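Local structure of ATP phosphoribosyltransferase regulatory subunit (Thermotoga maritima, 1USY) at residues B[133-138]-B[226-231]; B[139-144]-B[173-178]; B[155-160]-B[222-227]. The protein is probably required for the first step of histidine biosynthesis and may allow histidine to feed back on ATP phosphoribosyltransferase activity. One frame throughout, in Å; residues are numbered along the deposited sequence.

Interaction 1 of 3, residues B[133-138]-B[226-231]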
ATOM      1  N   GLY B 133      28.220 -25.412 -18.191  1.00 24.19           N
ATOM      2  CA  GLY B 133      29.655 -25.586 -17.986  1.00 22.30           C
ATOM      3  C   GLY B 133      30.500 -25.278 -19.217  1.00 23.22           C
ATOM      4  O   GLY B 133      31.706 -25.414 -19.196  1.00 18.78           O
ATOM      5  N   VAL B 134      29.863 -24.829 -20.288  1.00 26.05           N
ATOM      6  CA  VAL B 134      30.574 -24.486 -21.516  1.00 26.38           C
ATOM      7  C   VAL B 134      31.247 -23.092 -21.477  1.00 24.27           C
ATOM      8  O   VAL B 134      32.248 -22.857 -22.151  1.00 23.91           O
ATOM      9  CB  VAL B 134      29.636 -24.642 -22.766  1.00 27.49           C
ATOM     10  CG1 VAL B 134      28.367 -23.827 -22.627  1.00 31.66           C
ATOM     11  CG2 VAL B 134      30.340 -24.244 -24.035  1.00 33.14           C
ATOM     12  N   TYR B 135      30.708 -22.183 -20.679  1.00 22.76           N
ATOM     13  CA  TYR B 135      31.070 -20.776 -20.807  1.00 20.45           C
ATOM     14  C   TYR B 135      32.444 -20.399 -20.267  1.00 20.87           C
ATOM     15  O   TYR B 135      33.175 -19.679 -20.944  1.00 16.38           O
ATOM     16  CB  TYR B 135      29.955 -19.873 -20.254  1.00 24.95           C
ATOM     17  CG  TYR B 135      28.660 -20.104 -20.976  1.00 15.95           C
ATOM     18  CD1 TYR B 135      27.492 -20.435 -20.294  1.00 20.17           C
ATOM     19  CD2 TYR B 135      28.619 -20.021 -22.364  1.00 24.03           C
ATOM     20  CE1 TYR B 135      26.279 -20.673 -20.999  1.00 13.77           C
ATOM     21  CE2 TYR B 135      27.448 -20.260 -23.078  1.00 17.05           C
ATOM     22  CZ  TYR B 135      26.292 -20.590 -22.400  1.00 19.58           C
ATOM     23  OH  TYR B 135      25.172 -20.801 -23.148  1.00  8.16           O
ATOM     24  N   GLU B 136      32.784 -20.899 -19.075  1.00 22.81           N
ATOM     25  CA  GLU B 136      34.070 -20.631 -18.428  1.00 26.90           C
ATOM     26  C   GLU B 136      35.193 -20.960 -19.399  1.00 28.13           C
ATOM     27  O   GLU B 136      36.090 -20.141 -19.652  1.00 22.85           O
ATOM     28  CB  GLU B 136      34.243 -21.507 -17.178  1.00 33.58           C
ATOM     29  CG  GLU B 136      34.340 -20.746 -15.855  1.00 45.51           C
ATOM     30  CD  GLU B 136      33.770 -21.505 -14.641  1.00 51.51           C
ATOM     31  OE1 GLU B 136      32.880 -22.391 -14.807  1.00 54.52           O
ATOM     32  OE2 GLU B 136      34.205 -21.208 -13.501  1.00 50.83           O
ATOM     33  N   ASP B 137      35.103 -22.169 -19.949  1.00 26.22           N
ATOM     34  CA  ASP B 137      36.065 -22.692 -20.893  1.00 22.81           C
ATOM     35  C   ASP B 137      36.147 -21.836 -22.131  1.00 17.18           C
ATOM     36  O   ASP B 137      37.222 -21.638 -22.664  1.00 16.91           O
ATOM     37  CB  ASP B 137      35.677 -24.108 -21.283  1.00 26.69           C
ATOM     38  CG  ASP B 137      36.640 -24.715 -22.279  1.00 28.95           C
ATOM     39  OD1 ASP B 137      36.154 -25.154 -23.361  1.00 32.95           O
ATOM     40  OD2 ASP B 137      37.884 -24.768 -22.069  1.00 18.39           O
ATOM     41  N   LEU B 138      35.012 -21.331 -22.584  1.00 18.23           N
ATOM     42  CA  LEU B 138      34.992 -20.432 -23.744  1.00 24.34           C
ATOM     43  C   LEU B 138      35.554 -19.012 -23.457  1.00 24.58           C
ATOM     44  O   LEU B 138      36.204 -18.416 -24.303  1.00 25.37           O
ATOM     45  CB  LEU B 138      33.569 -20.331 -24.320  1.00 25.35           C
ATOM     46  CG  LEU B 138      33.154 -21.081 -25.597  1.00 22.82           C
ATOM     47  CD1 LEU B 138      31.855 -20.537 -26.087  1.00 26.01           C
ATOM     48  CD2 LEU B 138      34.187 -21.005 -26.720  1.00 27.88           C
ATOM     49  N   THR B 226      23.866 -22.038 -26.760  1.00 10.95           N
ATOM     50  CA  THR B 226      23.761 -20.607 -26.512  1.00 17.61           C
ATOM     51  C   THR B 226      22.969 -20.416 -25.195  1.00 24.25           C
ATOM     52  O   THR B 226      22.965 -21.280 -24.330  1.00 36.71           O
ATOM     53  CB  THR B 226      23.084 -19.948 -27.738  1.00 17.26           C
ATOM     54  OG1 THR B 226      21.808 -20.513 -27.976  1.00 24.85           O
ATOM     55  CG2 THR B 226      23.898 -20.133 -29.028  1.00 14.58           C
ATOM     56  N   LEU B 227      22.328 -19.306 -25.083  1.00 29.11           N
ATOM     57  CA  LEU B 227      21.541 -18.889 -23.885  1.00 35.27           C
ATOM     58  C   LEU B 227      22.433 -18.978 -22.626  1.00 32.70           C
ATOM     59  O   LEU B 227      22.307 -19.879 -21.773  1.00 32.99           O
ATOM     60  CB  LEU B 227      20.143 -19.651 -23.748  1.00 37.56           C
ATOM     61  CG  LEU B 227      19.964 -21.161 -23.358  1.00 38.48           C
ATOM     62  CD1 LEU B 227      18.676 -21.718 -24.006  1.00 26.35           C
ATOM     63  CD2 LEU B 227      21.064 -22.140 -23.773  1.00 44.87           C
ATOM     64  N   ALA B 228      23.289 -17.965 -22.637  1.00 29.44           N
ATOM     65  CA  ALA B 228      24.279 -17.673 -21.627  1.00 33.35           C
ATOM     66  C   ALA B 228      23.614 -17.084 -20.366  1.00 34.25           C
ATOM     67  O   ALA B 228      24.164 -17.145 -19.265  1.00 34.49           O
ATOM     68  CB  ALA B 228      25.279 -16.641 -22.174  1.00 33.39           C
ATOM     69  N   ARG B 229      22.410 -16.500 -20.516  1.00 29.00           N
ATOM     70  CA  ARG B 229      21.710 -15.890 -19.340  1.00 33.36           C
ATOM     71  C   ARG B 229      21.278 -16.958 -18.343  1.00 35.27           C
ATOM     72  O   ARG B 229      20.993 -16.648 -17.175  1.00 42.59           O
ATOM     73  CB  ARG B 229      20.442 -15.097 -19.717  1.00 31.40           C
ATOM     74  CG  ARG B 229      19.772 -15.555 -20.997  1.00 24.78           C
ATOM     75  CD  ARG B 229      18.608 -16.510 -20.766  1.00 29.35           C
ATOM     76  NE  ARG B 229      18.105 -17.047 -22.023  1.00 40.31           N
ATOM     77  CZ  ARG B 229      17.724 -16.280 -23.049  1.00 48.49           C
ATOM     78  NH1 ARG B 229      17.773 -14.938 -22.964  1.00 48.30           N
ATOM     79  NH2 ARG B 229      17.285 -16.764 -24.214  1.00 49.57           N
ATOM     80  N   THR B 230      21.265 -18.253 -18.671  1.00 34.11           N
ATOM     81  CA  THR B 230      21.072 -19.308 -17.686  1.00 31.25           C
ATOM     82  C   THR B 230      22.294 -19.454 -16.752  1.00 36.38           C
ATOM     83  O   THR B 230      22.275 -20.283 -15.833  1.00 34.26           O
ATOM     84  CB  THR B 230      20.864 -20.619 -18.391  1.00 28.65           C
ATOM     85  OG1 THR B 230      21.927 -20.769 -19.333  1.00 28.47           O
ATOM     86  CG2 THR B 230      19.599 -20.598 -19.243  1.00 23.10           C
ATOM     87  N   ILE B 231      23.346 -18.660 -16.989  1.00 40.02           N
ATOM     88  CA  ILE B 231      24.618 -18.772 -16.251  1.00 43.60           C
ATOM     89  C   ILE B 231      24.495 -18.389 -14.778  1.00 44.21           C
ATOM     90  O   ILE B 231      24.918 -19.131 -13.887  1.00 47.93           O
ATOM     91  CB  ILE B 231      25.743 -17.949 -16.950  1.00 43.99           C
ATOM     92  CG1 ILE B 231      26.837 -18.878 -17.464  1.00 45.38           C
ATOM     93  CG2 ILE B 231      26.323 -16.872 -16.026  1.00 42.38           C
ATOM     94  CD1 ILE B 231      28.271 -18.334 -17.238  1.00 54.80           C
TER

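Interaction 2 of 3, residues B[139-144]-B[173-178]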
ATOM      1  N   LEU B 139      35.329 -18.510 -22.218  1.00 25.00           N
ATOM      2  CA  LEU B 139      35.536 -17.091 -21.899  1.00 23.28           C
ATOM      3  C   LEU B 139      37.025 -16.775 -21.862  1.00 29.01           C
ATOM      4  O   LEU B 139      37.543 -16.018 -22.687  1.00 33.06           O
ATOM      5  CB  LEU B 139      34.920 -16.741 -20.565  1.00 22.44           C
ATOM      6  CG  LEU B 139      33.639 -15.902 -20.680  1.00 15.98           C
ATOM      7  CD1 LEU B 139      33.181 -15.664 -22.137  1.00 13.63           C
ATOM      8  CD2 LEU B 139      32.472 -16.567 -19.950  1.00 14.98           C
ATOM      9  N   LYS B 140      37.794 -17.325 -20.916  1.00 29.99           N
ATOM     10  CA  LYS B 140      39.204 -16.979 -21.001  1.00 32.40           C
ATOM     11  C   LYS B 140      39.906 -17.819 -22.107  1.00 34.03           C
ATOM     12  O   LYS B 140      39.946 -19.069 -22.072  1.00 38.22           O
ATOM     13  CB  LYS B 140      40.011 -17.078 -19.735  1.00 32.76           C
ATOM     14  CG  LYS B 140      41.191 -16.063 -19.810  1.00 27.35           C
ATOM     15  CD  LYS B 140      40.755 -14.652 -20.282  1.00 22.77           C
ATOM     16  CE  LYS B 140      40.070 -13.854 -19.176  1.00 15.11           C
ATOM     17  NZ  LYS B 140      40.852 -13.830 -17.935  1.00 23.93           N
ATOM     18  N   GLU B 141      40.344 -16.948 -22.926  1.00 31.23           N
ATOM     19  CA  GLU B 141      41.069 -17.025 -24.176  1.00 28.11           C
ATOM     20  C   GLU B 141      40.884 -15.602 -24.683  1.00 22.38           C
ATOM     21  O   GLU B 141      41.714 -15.067 -25.424  1.00 19.22           O
ATOM     22  CB  GLU B 141      40.438 -18.076 -25.139  1.00 33.47           C
ATOM     23  CG  GLU B 141      41.452 -18.727 -26.112  1.00 38.96           C
ATOM     24  CD  GLU B 141      40.847 -19.882 -26.937  1.00 44.09           C
ATOM     25  OE1 GLU B 141      41.601 -20.835 -27.380  1.00 47.11           O
ATOM     26  OE2 GLU B 141      39.583 -19.905 -27.192  1.00 44.50           O
ATOM     27  N   ILE B 142      39.752 -15.103 -24.169  1.00 18.34           N
ATOM     28  CA  ILE B 142      39.169 -13.788 -24.457  1.00 13.14           C
ATOM     29  C   ILE B 142      39.342 -12.809 -23.282  1.00 10.39           C
ATOM     30  O   ILE B 142      39.051 -13.128 -22.125  1.00 11.34           O
ATOM     31  CB  ILE B 142      37.678 -14.034 -24.728  1.00 12.33           C
ATOM     32  CG1 ILE B 142      37.470 -14.741 -26.078  1.00 10.27           C
ATOM     33  CG2 ILE B 142      36.832 -12.750 -24.751  1.00 14.66           C
ATOM     34  CD1 ILE B 142      36.107 -15.422 -26.211  1.00 13.34           C
ATOM     35  N   PRO B 143      39.680 -11.529 -23.631  1.00 10.58           N
ATOM     36  CA  PRO B 143      39.876 -10.424 -22.658  1.00 12.65           C
ATOM     37  C   PRO B 143      38.771 -10.156 -21.637  1.00 14.64           C
ATOM     38  O   PRO B 143      37.596 -10.264 -21.966  1.00 12.60           O
ATOM     39  CB  PRO B 143      40.080  -9.196 -23.562  1.00 11.36           C
ATOM     40  CG  PRO B 143      40.749  -9.761 -24.772  1.00 14.43           C
ATOM     41  CD  PRO B 143      39.980 -11.088 -25.012  1.00 11.14           C
ATOM     42  N   LYS B 144      39.177  -9.805 -20.413  1.00 21.82           N
ATOM     43  CA  LYS B 144      38.297  -9.701 -19.225  1.00 27.51           C
ATOM     44  C   LYS B 144      36.967  -8.961 -19.425  1.00 29.72           C
ATOM     45  O   LYS B 144      35.907  -9.569 -19.318  1.00 26.96           O
ATOM     46  CB  LYS B 144      39.052  -9.097 -18.024  1.00 30.08           C
ATOM     47  CG  LYS B 144      39.861 -10.090 -17.196  1.00 33.79           C
ATOM     48  CD  LYS B 144      39.069 -10.627 -16.008  1.00 34.91           C
ATOM     49  CE  LYS B 144      39.333 -12.117 -15.770  1.00 33.21           C
ATOM     50  NZ  LYS B 144      40.569 -12.351 -14.968  1.00 18.40           N
ATOM     51  N   LEU B 173      37.810 -15.462 -31.833  1.00 32.15           N
ATOM     52  CA  LEU B 173      36.550 -15.946 -31.260  1.00 28.93           C
ATOM     53  C   LEU B 173      35.879 -17.030 -32.151  1.00 29.63           C
ATOM     54  O   LEU B 173      34.648 -17.256 -32.088  1.00 27.37           O
ATOM     55  CB  LEU B 173      35.595 -14.772 -30.978  1.00 28.18           C
ATOM     56  CG  LEU B 173      36.154 -13.438 -30.451  1.00 24.21           C
ATOM     57  CD1 LEU B 173      35.331 -12.275 -30.953  1.00 17.92           C
ATOM     58  CD2 LEU B 173      36.154 -13.375 -28.956  1.00 23.62           C
ATOM     59  N   SER B 174      36.711 -17.692 -32.963  1.00 29.01           N
ATOM     60  CA  SER B 174      36.307 -18.804 -33.844  1.00 29.70           C
ATOM     61  C   SER B 174      35.570 -19.967 -33.148  1.00 30.40           C
ATOM     62  O   SER B 174      34.624 -20.546 -33.707  1.00 31.68           O
ATOM     63  CB  SER B 174      37.521 -19.363 -34.601  1.00 26.98           C
ATOM     64  OG  SER B 174      38.225 -20.241 -33.760  1.00 31.63           O
ATOM     65  N   ARG B 175      35.994 -20.328 -31.937  1.00 29.06           N
ATOM     66  CA  ARG B 175      35.231 -21.330 -31.202  1.00 30.14           C
ATOM     67  C   ARG B 175      33.939 -20.784 -30.601  1.00 30.72           C
ATOM     68  O   ARG B 175      33.026 -21.571 -30.296  1.00 33.99           O
ATOM     69  CB  ARG B 175      36.069 -22.080 -30.150  1.00 31.88           C
ATOM     70  CG  ARG B 175      37.182 -21.306 -29.474  1.00 36.01           C
ATOM     71  CD  ARG B 175      38.141 -22.192 -28.646  1.00 35.10           C
ATOM     72  NE  ARG B 175      37.428 -23.254 -27.937  1.00 37.69           N
ATOM     73  CZ  ARG B 175      37.258 -23.343 -26.619  1.00 34.26           C
ATOM     74  NH1 ARG B 175      37.772 -22.442 -25.783  1.00 31.38           N
ATOM     75  NH2 ARG B 175      36.567 -24.356 -26.129  1.00 36.09           N
ATOM     76  N   VAL B 176      33.826 -19.451 -30.462  1.00 26.86           N
ATOM     77  CA  VAL B 176      32.544 -18.837 -30.112  1.00 18.51           C
ATOM     78  C   VAL B 176      31.622 -18.953 -31.333  1.00 20.32           C
ATOM     79  O   VAL B 176      30.476 -19.397 -31.240  1.00 16.51           O
ATOM     80  CB  VAL B 176      32.673 -17.356 -29.725  1.00 18.18           C
ATOM     81  CG1 VAL B 176      31.296 -16.759 -29.465  1.00  7.33           C
ATOM     82  CG2 VAL B 176      33.552 -17.175 -28.490  1.00 14.80           C
ATOM     83  N   GLU B 177      32.154 -18.582 -32.489  1.00 20.75           N
ATOM     84  CA  GLU B 177      31.405 -18.655 -33.740  1.00 24.83           C
ATOM     85  C   GLU B 177      30.896 -20.084 -34.018  1.00 27.44           C
ATOM     86  O   GLU B 177      29.827 -20.258 -34.600  1.00 25.75           O
ATOM     87  CB  GLU B 177      32.276 -18.168 -34.905  1.00 26.55           C
ATOM     88  CG  GLU B 177      32.651 -16.683 -34.810  1.00 27.12           C
ATOM     89  CD  GLU B 177      33.875 -16.303 -35.635  1.00 29.76           C
ATOM     90  OE1 GLU B 177      34.645 -17.214 -36.042  1.00 25.07           O
ATOM     91  OE2 GLU B 177      34.087 -15.081 -35.864  1.00 32.27           O
ATOM     92  N   LYS B 178      31.652 -21.093 -33.573  1.00 24.07           N
ATOM     93  CA  LYS B 178      31.320 -22.478 -33.872  1.00 27.36           C
ATOM     94  C   LYS B 178      30.139 -22.946 -33.015  1.00 28.79           C
ATOM     95  O   LYS B 178      29.188 -23.573 -33.521  1.00 26.12           O
ATOM     96  CB  LYS B 178      32.545 -23.382 -33.716  1.00 32.83           C
ATOM     97  CG  LYS B 178      32.491 -24.679 -34.498  1.00 36.35           C
ATOM     98  CD  LYS B 178      32.786 -25.871 -33.574  1.00 47.29           C
ATOM     99  CE  LYS B 178      32.494 -27.217 -34.247  1.00 47.68           C
ATOM    100  NZ  LYS B 178      31.856 -28.154 -33.288  1.00 50.15           N
TER

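Interaction 3 of 3, residues B[155-160]-B[222-227]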
ATOM      1  N   ASP B 155      24.051 -15.252 -26.534  1.00 16.95           N
ATOM      2  CA  ASP B 155      22.677 -15.380 -26.082  1.00 24.39           C
ATOM      3  C   ASP B 155      21.721 -14.991 -27.204  1.00 23.83           C
ATOM      4  O   ASP B 155      20.635 -15.516 -27.358  1.00 16.79           O
ATOM      5  CB  ASP B 155      22.490 -14.359 -24.971  1.00 30.98           C
ATOM      6  CG  ASP B 155      21.366 -14.703 -24.047  1.00 39.33           C
ATOM      7  OD1 ASP B 155      20.611 -15.699 -24.298  1.00 43.73           O
ATOM      8  OD2 ASP B 155      21.180 -13.987 -23.032  1.00 45.96           O
ATOM      9  N   THR B 156      22.201 -14.052 -27.986  1.00 21.76           N
ATOM     10  CA  THR B 156      21.450 -13.380 -28.985  1.00 14.98           C
ATOM     11  C   THR B 156      21.793 -13.958 -30.372  1.00 21.52           C
ATOM     12  O   THR B 156      21.184 -13.576 -31.396  1.00 20.75           O
ATOM     13  CB  THR B 156      21.803 -11.947 -28.764  1.00 12.69           C
ATOM     14  OG1 THR B 156      20.644 -11.277 -28.250  1.00  4.65           O
ATOM     15  CG2 THR B 156      22.229 -11.260 -29.980  1.00  5.59           C
ATOM     16  N   LYS B 157      22.713 -14.933 -30.371  1.00 13.02           N
ATOM     17  CA  LYS B 157      23.233 -15.564 -31.581  1.00 14.48           C
ATOM     18  C   LYS B 157      23.663 -14.520 -32.619  1.00 17.58           C
ATOM     19  O   LYS B 157      23.645 -14.786 -33.835  1.00 14.53           O
ATOM     20  CB  LYS B 157      22.224 -16.530 -32.213  1.00 13.16           C
ATOM     21  CG  LYS B 157      21.529 -17.445 -31.263  1.00 21.14           C
ATOM     22  CD  LYS B 157      20.837 -18.606 -31.987  1.00 21.05           C
ATOM     23  CE  LYS B 157      20.818 -19.857 -31.087  1.00 27.41           C
ATOM     24  NZ  LYS B 157      19.892 -20.962 -31.477  1.00 24.18           N
ATOM     25  N   ASN B 158      24.019 -13.334 -32.130  1.00 13.88           N
ATOM     26  CA  ASN B 158      24.618 -12.289 -32.934  1.00 11.69           C
ATOM     27  C   ASN B 158      25.976 -12.688 -33.538  1.00 11.89           C
ATOM     28  O   ASN B 158      27.040 -12.165 -33.212  1.00 16.28           O
ATOM     29  CB  ASN B 158      24.729 -11.010 -32.131  1.00 11.24           C
ATOM     30  CG  ASN B 158      24.702  -9.779 -33.003  1.00 15.67           C
ATOM     31  OD1 ASN B 158      24.207  -8.729 -32.597  1.00 18.48           O
ATOM     32  ND2 ASN B 158      25.230  -9.892 -34.206  1.00  8.43           N
ATOM     33  N   LEU B 159      25.903 -13.595 -34.479  1.00 14.70           N
ATOM     34  CA  LEU B 159      27.063 -14.082 -35.172  1.00 17.21           C
ATOM     35  C   LEU B 159      27.784 -12.989 -35.947  1.00 20.57           C
ATOM     36  O   LEU B 159      29.023 -13.034 -36.111  1.00 20.65           O
ATOM     37  CB  LEU B 159      26.657 -15.204 -36.109  1.00 13.24           C
ATOM     38  CG  LEU B 159      27.850 -15.756 -36.856  1.00 23.46           C
ATOM     39  CD1 LEU B 159      28.896 -16.311 -35.846  1.00 26.09           C
ATOM     40  CD2 LEU B 159      27.390 -16.810 -37.845  1.00 26.29           C
ATOM     41  N   ALA B 160      27.024 -12.006 -36.421  1.00 23.85           N
ATOM     42  CA  ALA B 160      27.612 -10.915 -37.222  1.00 23.27           C
ATOM     43  C   ALA B 160      28.462  -9.923 -36.397  1.00 22.05           C
ATOM     44  O   ALA B 160      29.477  -9.417 -36.899  1.00 20.85           O
ATOM     45  CB  ALA B 160      26.530 -10.170 -37.995  1.00 21.08           C
ATOM     46  N   GLU B 222      17.510 -31.974 -29.351  1.00 16.43           N
ATOM     47  CA  GLU B 222      18.562 -31.172 -29.966  1.00 20.80           C
ATOM     48  C   GLU B 222      19.466 -30.464 -28.965  1.00 17.21           C
ATOM     49  O   GLU B 222      19.141 -30.288 -27.799  1.00 23.29           O
ATOM     50  CB  GLU B 222      18.039 -30.205 -31.045  1.00 23.18           C
ATOM     51  CG  GLU B 222      16.548 -30.134 -31.157  1.00 30.04           C
ATOM     52  CD  GLU B 222      16.040 -29.639 -32.491  1.00 30.25           C
ATOM     53  OE1 GLU B 222      15.532 -30.475 -33.264  1.00 29.32           O
ATOM     54  OE2 GLU B 222      16.067 -28.412 -32.734  1.00 31.91           O
ATOM     55  N   ILE B 223      20.620 -30.077 -29.437  1.00 14.55           N
ATOM     56  CA  ILE B 223      21.639 -29.573 -28.574  1.00 13.81           C
ATOM     57  C   ILE B 223      21.883 -28.127 -28.928  1.00 12.09           C
ATOM     58  O   ILE B 223      22.079 -27.808 -30.092  1.00 16.79           O
ATOM     59  CB  ILE B 223      22.910 -30.396 -28.797  1.00 16.06           C
ATOM     60  CG1 ILE B 223      22.693 -31.880 -28.400  1.00 19.24           C
ATOM     61  CG2 ILE B 223      24.092 -29.703 -28.131  1.00 13.72           C
ATOM     62  CD1 ILE B 223      22.937 -32.235 -26.913  1.00 23.76           C
ATOM     63  N   ASP B 224      21.840 -27.252 -27.936  1.00 16.68           N
ATOM     64  CA  ASP B 224      22.034 -25.798 -28.161  1.00 18.08           C
ATOM     65  C   ASP B 224      22.701 -25.160 -26.949  1.00 11.84           C
ATOM     66  O   ASP B 224      22.133 -25.087 -25.879  1.00 15.27           O
ATOM     67  CB  ASP B 224      20.698 -25.105 -28.431  1.00 14.70           C
ATOM     68  CG  ASP B 224      20.855 -23.607 -28.721  1.00 22.06           C
ATOM     69  OD1 ASP B 224      21.755 -22.928 -28.124  1.00 19.55           O
ATOM     70  OD2 ASP B 224      20.097 -23.036 -29.544  1.00 10.87           O
ATOM     71  N   LEU B 225      23.923 -24.708 -27.153  1.00 17.24           N
ATOM     72  CA  LEU B 225      24.782 -24.197 -26.094  1.00 12.16           C
ATOM     73  C   LEU B 225      24.791 -22.655 -26.005  1.00 15.82           C
ATOM     74  O   LEU B 225      25.678 -22.066 -25.352  1.00 12.69           O
ATOM     75  CB  LEU B 225      26.186 -24.700 -26.340  1.00 13.83           C
ATOM     76  CG  LEU B 225      26.561 -26.160 -26.038  1.00 14.12           C
ATOM     77  CD1 LEU B 225      25.395 -27.082 -25.643  1.00 14.39           C
ATOM     78  CD2 LEU B 225      27.296 -26.726 -27.239  1.00 17.22           C
ATOM     79  N   THR B 226      23.866 -22.038 -26.760  1.00 10.95           N
ATOM     80  CA  THR B 226      23.761 -20.607 -26.512  1.00 17.61           C
ATOM     81  C   THR B 226      22.969 -20.416 -25.195  1.00 24.25           C
ATOM     82  O   THR B 226      22.965 -21.280 -24.330  1.00 36.71           O
ATOM     83  CB  THR B 226      23.084 -19.948 -27.738  1.00 17.26           C
ATOM     84  OG1 THR B 226      21.808 -20.513 -27.976  1.00 24.85           O
ATOM     85  CG2 THR B 226      23.898 -20.133 -29.028  1.00 14.58           C
ATOM     86  N   LEU B 227      22.328 -19.306 -25.083  1.00 29.11           N
ATOM     87  CA  LEU B 227      21.541 -18.889 -23.885  1.00 35.27           C
ATOM     88  C   LEU B 227      22.433 -18.978 -22.626  1.00 32.70           C
ATOM     89  O   LEU B 227      22.307 -19.879 -21.773  1.00 32.99           O
ATOM     90  CB  LEU B 227      20.143 -19.651 -23.748  1.00 37.56           C
ATOM     91  CG  LEU B 227      19.964 -21.161 -23.358  1.00 38.48           C
ATOM     92  CD1 LEU B 227      18.676 -21.718 -24.006  1.00 26.35           C
ATOM     93  CD2 LEU B 227      21.064 -22.140 -23.773  1.00 44.87           C
TER

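Interaction 1 of 3, residues B[133-138]-B[226-231]
Y135 of helix 135-139 meets A228 and I231 after strand 125-131 of the mixed sheet in this class-II aminoacyl-tRNA synthetase-like fold; its partners lie in the loop that follows strand 220-223, outermost within the chain. One aromatic side chain carries the contact. On the tight side the ring is sandwiched: V134 CG1, from its own segment, lies 3.6 Å above the plane over the ring centre, and A228 CB sits 4.1 Å from the opposite face, offset toward the rim. L151 of helix 147-156 packs on both Y135 and A228. Y135 CG lies anti to its carbonyl carbon (chi1 -59°), which sends the ring out toward the loop. The phenol oxygen ends among backbone carbonyls. Y135 OH is hydrogen-bonded to L225 O, while T226 O lies in plane at the ring edge without the angle for a bond. The hydroxyl is therefore satisfied by L225, in the same loop just before 226-231, and the ring is held at both faces and at its polar end, which should limit its rotation. The other end faces solvent: I231 is exposed and crosses the inner part of the ring obliquely, CG1 approaching Y135 CD1 and CD1 lying 3.8 Å from Y135 CB. The loop is also braced internally. I231 N donates to A228 O, and T230 OG1 donates to L227 O at 2.6 Å, with a C=O...OG1 angle of 154°.

Interaction 2 of 3, residues B[139-144]-B[173-178]
L173 opens the contact with I142 from the N-cap position of helix 174-185; in this class-II synthetase-like fold the first turn of that helix packs on the loop joining helices 135-139 and 147-156. L173 CD2 reaches both I142 CG1 and I142 CD1, 3.4 Å from each, and the two side chains cross at about a right angle. I142 CG1 stands anti to the carbonyl carbon (chi1 -71°) and its chain runs on extended, carrying CD1 in between L173 and V176. Helix 159-168 adds L165 on L173, so the leucine is buried. R175, next to touch, bends at chi3 and brings its guanidinium beside E141. E141 OE2 lies at the guanidinium edge, in plane, and accepts from R175 NH1 in a weak bond of the salt bridge, 3.4 Å long but nearly straight at 175°; carboxylate and guanidinium planes stand 78° apart. The stronger mates lie elsewhere, D196 on NE and D137 on NH2. A leucine in place of R175 would probably leave E141, D196 and D137 without their common cation and part the loop from the helix start on the side of exposed E141. V176 also touches I154 of helix 147-156 and I162 of helix 159-168. Within the contact it completes the apolar side, where V176 CG2 meets I142 CD1 at 3.8 Å.

Interaction 3 of 3, residues B[155-160]-B[222-227]
The carboxylate of D224 is met at both oxygens: K157 NZ comes to the syn side of OD2, 18° out of the carboxylate plane, and T226 N approaches OD1 nearly along its C-O axis. The latter bond, 2.7 Å from T226 N to D224 OD1, closes an Asx turn just beyond strand 220-223, outermost within the chain. With OD1 held by this backbone N-H of its own segment, the carboxylate's rotation should be limited and OD2 is presented to the lysine. K157 NZ and D224 OD2 form a salt bridge at 2.8 Å, the two side chains arriving from opposite directions. OD2 has a second cation in R187; the two positive charges probably offset the nearby carboxylate of E128. K157, at positive phi in a Schellman motif after helix 147-156, sends its side chain across to the loop. There it passes T226 at about a right angle, K157 CE lying 3.3 Å from T226 OG1 and 3.7 Å from T226 CG2. S183 of helix 174-185 packs on K157, D224 and T226 alike. The site borders the bound histidine: K157 and L159 line its pocket, K157 about 4 Å from the ligand at the nearest side-chain atom, and the Asx turn is consistent with a second shell that positions K157. An aromatic side chain of another protein's chain also packs on K157. On the far flank the backbones come closest, with CA atoms of D155 and L227 4.3 Å apart. D155 CG stands anti to the backbone N (chi1 -157°), which brings OD1 to 3.3 Å from L227 CA and 4.0 Å from L227 CB.

Overall arrangement
All three contacts lie on one side of the chain's centre, among the helices between the parallel neighbouring strands 125-131 and 220-223 and the loop after 220-223. The centres of interactions 1 and 3 are about 10 Å apart. Interaction 2 is centred about 11 Å from interaction 1. From interaction 3 its centre is about 14 Å away. Along the chain both segments of interaction 2 fall between those of interaction 1 and alternate with those of interaction 3. D137 and R175 bridge interactions 1 and 2. Interactions 1 and 3, sharing T226 and L227, join the helices to that loop; interaction 2 packs helix 174-185 on the loop after helix 135-139; interaction 3 supplies K157 and L159 to the histidine pocket.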